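Local coordinates for protein putative phosphatase/phosphodiesterase MPN_349 (Mycoplasma pneumoniae M129, PDB 1T71) that probably hydrolyses phosphoester bonds, perhaps as a 2',3'-cyclic-nucleotide phosphodiesterase, at a metal centre that binds two iron ions, at residues K139-L144 / D151-D156; E143-R148 / G174-I179. All blocks are in the same frame, centred on the assembly; numbering follows the deposited sequence.

Contact 1: K139-L144 / D151-D156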
# COMPACT_ATOMS: atom_id res chain seq x y z
N LYS A 139 -10.10 16.62 -5.22
CA LYS A 139 -10.03 17.45 -6.41
C LYS A 139 -9.05 16.89 -7.43
O LYS A 139 -9.37 16.79 -8.61
CB LYS A 139 -9.65 18.89 -6.03
CG LYS A 139 -10.63 19.50 -5.04
CD LYS A 139 -10.37 20.98 -4.80
CE LYS A 139 -11.40 21.53 -3.83
NZ LYS A 139 -11.24 22.99 -3.61
N VAL A 140 -7.86 16.51 -6.98
CA VAL A 140 -6.86 15.96 -7.89
C VAL A 140 -7.34 14.74 -8.66
O VAL A 140 -7.18 14.68 -9.88
CB VAL A 140 -5.56 15.56 -7.13
CG1 VAL A 140 -4.63 14.77 -8.05
CG2 VAL A 140 -4.86 16.81 -6.63
N LEU A 141 -7.91 13.76 -7.96
CA LEU A 141 -8.37 12.55 -8.62
C LEU A 141 -9.54 12.83 -9.55
O LEU A 141 -9.67 12.20 -10.60
CB LEU A 141 -8.74 11.49 -7.58
CG LEU A 141 -9.01 10.06 -8.06
CD1 LEU A 141 -10.42 9.93 -8.53
CD2 LEU A 141 -8.04 9.68 -9.18
N LYS A 142 -10.39 13.78 -9.17
CA LYS A 142 -11.55 14.15 -9.98
C LYS A 142 -11.07 14.65 -11.34
O LYS A 142 -11.54 14.19 -12.39
CB LYS A 142 -12.36 15.23 -9.26
CG LYS A 142 -13.84 15.25 -9.58
CD LYS A 142 -14.16 16.13 -10.76
CE LYS A 142 -15.68 16.26 -10.96
NZ LYS A 142 -16.39 16.83 -9.78
N GLU A 143 -10.14 15.60 -11.33
CA GLU A 143 -9.58 16.15 -12.56
C GLU A 143 -8.96 15.07 -13.43
O GLU A 143 -9.12 15.07 -14.65
CB GLU A 143 -8.51 17.20 -12.26
CG GLU A 143 -9.05 18.58 -11.97
CD GLU A 143 -8.08 19.66 -12.39
OE1 GLU A 143 -8.41 20.86 -12.24
OE2 GLU A 143 -6.97 19.31 -12.88
N LEU A 144 -8.23 14.15 -12.79
CA LEU A 144 -7.60 13.07 -13.53
C LEU A 144 -8.67 12.20 -14.18
O LEU A 144 -8.55 11.83 -15.34
CB LEU A 144 -6.74 12.21 -12.59
CG LEU A 144 -5.88 11.14 -13.24
CD1 LEU A 144 -4.81 11.80 -14.12
CD2 LEU A 144 -5.21 10.28 -12.17
N ASP A 151 -9.44 2.07 -19.03
CA ASP A 151 -10.54 1.14 -18.86
C ASP A 151 -10.60 0.76 -17.39
O ASP A 151 -11.68 0.68 -16.80
CB ASP A 151 -10.29 -0.11 -19.71
CG ASP A 151 -10.09 0.21 -21.18
OD1 ASP A 151 -11.00 0.82 -21.78
OD2 ASP A 151 -9.02 -0.13 -21.72
N LEU A 152 -9.42 0.53 -16.81
CA LEU A 152 -9.32 0.18 -15.40
C LEU A 152 -8.50 1.25 -14.68
O LEU A 152 -7.53 1.78 -15.22
CB LEU A 152 -8.66 -1.19 -15.23
CG LEU A 152 -9.27 -2.35 -16.02
CD1 LEU A 152 -8.72 -3.66 -15.49
CD2 LEU A 152 -10.78 -2.32 -15.89
N HIS A 153 -8.92 1.59 -13.47
CA HIS A 153 -8.23 2.60 -12.68
C HIS A 153 -8.11 2.08 -11.26
O HIS A 153 -9.11 1.93 -10.57
CB HIS A 153 -9.03 3.90 -12.70
CG HIS A 153 -8.22 5.12 -12.36
ND1 HIS A 153 -7.02 5.06 -11.69
CD2 HIS A 153 -8.46 6.43 -12.58
CE1 HIS A 153 -6.55 6.28 -11.52
NE2 HIS A 153 -7.41 7.13 -12.05
N ILE A 154 -6.88 1.78 -10.85
CA ILE A 154 -6.59 1.25 -9.52
C ILE A 154 -6.04 2.37 -8.64
O ILE A 154 -5.03 2.99 -8.97
CB ILE A 154 -5.56 0.10 -9.61
CG1 ILE A 154 -6.18 -1.08 -10.38
CG2 ILE A 154 -5.13 -0.35 -8.21
CD1 ILE A 154 -5.21 -2.21 -10.67
N VAL A 155 -6.70 2.62 -7.51
CA VAL A 155 -6.27 3.69 -6.62
C VAL A 155 -5.85 3.25 -5.22
O VAL A 155 -6.58 2.54 -4.52
CB VAL A 155 -7.38 4.75 -6.44
CG1 VAL A 155 -6.91 5.85 -5.50
CG2 VAL A 155 -7.77 5.33 -7.80
N ASP A 156 -4.65 3.67 -4.81
CA ASP A 156 -4.14 3.38 -3.48
C ASP A 156 -4.22 4.71 -2.73
O ASP A 156 -3.42 5.62 -2.97
CB ASP A 156 -2.68 2.90 -3.54
CG ASP A 156 -2.04 2.76 -2.16
OD1 ASP A 156 -0.92 2.22 -2.04
OD2 ASP A 156 -2.67 3.21 -1.17
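The imidazole of H153 meets two leucine methyls of the helix. L144 lies at the edge of the ring, close to its plane, with CD2 3.8 Å from the atom modelled as NE2 of H153. The methyl of L141 comes in obliquely to the same outer end of the ring, its CD2 3.9 Å from NE2 of H153. The ring is probably turned over in the model, so these distances locate its outer end without establishing which element occupies it. H153 extends from its strand with CG opposite the backbone N (chi1 -159°), a rotation that carries the ring toward the helix. L141 and L144, three residues apart and so on the same face of the helix, adopt the corresponding first torsion. The L141 side chain runs past the histidine in the opposite sense. Farther along the strand, V155 only approaches this group, its CG2 4.6 Å from CD2 of L141. R119 and T121 of strand 117-124 also touch both L144 and H153, while F172 of helix 162-172 packs on L141. The contact thus belongs to a beta-alpha-beta crossover, in which helix 137-145 links strands 117-124 and 152-158 and packs on the sheet they share. Its chemistry is that of van der Waals packing: the two leucines hold the helix against a buried ring through shape and exclusion of water, with no directional bond between the segments.

Contact 2: E143-R148 / G174-I179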
# COMPACT_ATOMS: atom_id res chain seq x y z
N GLU A 143 -10.14 15.60 -11.33
CA GLU A 143 -9.58 16.15 -12.56
C GLU A 143 -8.96 15.07 -13.43
O GLU A 143 -9.12 15.07 -14.65
CB GLU A 143 -8.51 17.20 -12.26
CG GLU A 143 -9.05 18.58 -11.97
CD GLU A 143 -8.08 19.66 -12.39
OE1 GLU A 143 -8.41 20.86 -12.24
OE2 GLU A 143 -6.97 19.31 -12.88
N LEU A 144 -8.23 14.15 -12.79
CA LEU A 144 -7.60 13.07 -13.53
C LEU A 144 -8.67 12.20 -14.18
O LEU A 144 -8.55 11.83 -15.34
CB LEU A 144 -6.74 12.21 -12.59
CG LEU A 144 -5.88 11.14 -13.24
CD1 LEU A 144 -4.81 11.80 -14.12
CD2 LEU A 144 -5.21 10.28 -12.17
N ILE A 145 -9.73 11.90 -13.44
CA ILE A 145 -10.82 11.08 -13.96
C ILE A 145 -11.44 11.72 -15.20
O ILE A 145 -11.71 11.04 -16.19
CB ILE A 145 -11.96 10.90 -12.92
CG1 ILE A 145 -11.44 10.15 -11.69
CG2 ILE A 145 -13.13 10.15 -13.56
CD1 ILE A 145 -10.99 8.75 -11.95
N LEU A 146 -11.68 13.03 -15.13
CA LEU A 146 -12.28 13.75 -16.23
C LEU A 146 -11.41 13.73 -17.49
O LEU A 146 -11.86 14.10 -18.57
CB LEU A 146 -12.59 15.19 -15.81
CG LEU A 146 -13.60 15.30 -14.66
CD1 LEU A 146 -13.79 16.75 -14.25
CD2 LEU A 146 -14.93 14.69 -15.09
N LYS A 147 -10.17 13.30 -17.33
CA LYS A 147 -9.25 13.19 -18.46
C LYS A 147 -9.69 11.98 -19.30
O LYS A 147 -9.35 11.85 -20.48
CB LYS A 147 -7.82 13.03 -17.95
CG LYS A 147 -6.79 12.67 -19.01
CD LYS A 147 -6.80 11.18 -19.30
CE LYS A 147 -6.41 10.36 -18.07
NZ LYS A 147 -5.06 10.74 -17.58
N ARG A 148 -10.46 11.09 -18.67
CA ARG A 148 -11.01 9.90 -19.30
C ARG A 148 -10.10 9.03 -20.17
O ARG A 148 -10.45 8.72 -21.32
CB ARG A 148 -12.23 10.29 -20.15
CG ARG A 148 -13.26 11.12 -19.42
CD ARG A 148 -13.85 10.39 -18.23
NE ARG A 148 -15.15 10.94 -17.86
CZ ARG A 148 -16.22 10.91 -18.64
NH1 ARG A 148 -16.16 10.34 -19.84
NH2 ARG A 148 -17.36 11.45 -18.23
N GLY A 174 -18.19 4.51 -8.34
CA GLY A 174 -18.22 3.87 -9.65
C GLY A 174 -17.31 4.44 -10.72
O GLY A 174 -17.19 3.86 -11.80
N TYR A 175 -16.66 5.56 -10.42
CA TYR A 175 -15.79 6.23 -11.37
C TYR A 175 -14.39 5.62 -11.49
O TYR A 175 -13.59 6.06 -12.31
CB TYR A 175 -15.69 7.70 -11.01
CG TYR A 175 -16.99 8.43 -11.19
CD1 TYR A 175 -17.24 9.18 -12.33
CD2 TYR A 175 -18.00 8.35 -10.22
CE1 TYR A 175 -18.46 9.82 -12.53
CE2 TYR A 175 -19.22 8.98 -10.41
CZ TYR A 175 -19.45 9.72 -11.56
OH TYR A 175 -20.66 10.34 -11.77
N VAL A 176 -14.12 4.62 -10.66
CA VAL A 176 -12.82 3.96 -10.66
C VAL A 176 -13.02 2.46 -10.43
O VAL A 176 -14.10 2.02 -10.01
CB VAL A 176 -11.91 4.57 -9.56
CG1 VAL A 176 -10.90 3.57 -9.07
CG2 VAL A 176 -11.19 5.79 -10.12
N THR A 177 -11.99 1.67 -10.73
CA THR A 177 -12.07 0.22 -10.55
C THR A 177 -11.91 -0.17 -9.09
O THR A 177 -12.73 -0.93 -8.56
CB THR A 177 -10.99 -0.50 -11.38
OG1 THR A 177 -11.03 -0.04 -12.73
CG2 THR A 177 -11.21 -2.01 -11.35
N THR A 178 -10.87 0.32 -8.43
CA THR A 178 -10.66 -0.00 -7.02
C THR A 178 -10.21 1.19 -6.20
O THR A 178 -9.53 2.09 -6.68
CB THR A 178 -9.60 -1.13 -6.82
OG1 THR A 178 -8.29 -0.60 -7.05
CG2 THR A 178 -9.84 -2.28 -7.78
N ILE A 179 -10.63 1.18 -4.94
CA ILE A 179 -10.28 2.21 -3.97
C ILE A 179 -9.74 1.43 -2.77
O ILE A 179 -10.52 0.94 -1.95
CB ILE A 179 -11.53 2.99 -3.51
CG1 ILE A 179 -12.19 3.71 -4.69
CG2 ILE A 179 -11.15 3.97 -2.41
CD1 ILE A 179 -11.38 4.86 -5.23
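I145 meets V176 and Y175 chiefly through apolar contacts, which involve both branches of the isoleucine. The longer branch ends in CD1, lying 3.5 Å from CG2 of V176, a carbon pair tighter than ordinary van der Waals contact. The two side chains meet nearly at right angles, so the contact is concentrated on these methyls. In I145, CG1 stands opposite the carbonyl carbon (chi1 -63°), which sends the longer branch toward the loop and leaves CG2 to face the tyrosine. There the approach is looser: CG2 is 4.4 Å from CB of Y175 and reaches the phenol ring only obliquely. H153 of strand 152-158 is touched by both I145 and V176.

A second kind of contact joins side chain to backbone. CD1 of I145 lies 3.8 Å from the carbonyl O of Y175, so the same methyl touches both a side chain and the main chain of the loop.

Hydrogen bonds organise the helix side within its own segment. K147 N donates to L144 O at 3.0 Å, and R148 N donates to I145 O at 2.8 Å, the latter bond closing a type I beta turn. R148 then departs from helical geometry with a positive phi of 46°, and the chain turns away toward strand 152-158. On the other side, the loop leads into strand 178-182, and V176 O is held by S198 OG.

The end of helix 137-145 is thereby packed against the entry to strand 178-182. Because the contact between segments is apolar, it rests on van der Waals packing of one branched side chain, tight at CD1 and looser at CG2, while internal backbone bonds shape the turn that begins at I145.

Overall arrangement
Helix 137-145 follows strand 117-124 and supplies the first segment of both contacts, which share E143 and L144. Contact 1 closes the short connection to strand 152-158, completing a beta-alpha-beta unit. Contact 2 closes a longer excursion through that strand and helix 162-172, returning at the entry to strand 178-182. The second segment of contact 1 therefore lies inside the longer loop, although the two spans overlap rather than nest strictly. Their strands are parallel neighbours in one sheet, where V155 N probably bonds to T178 O at 3.0 Å; the loop residue T177 takes H153 N on its OG1. They lead on to the iron ligands H158 and H183, at a distance from both contacts, in this calcineurin-like fold.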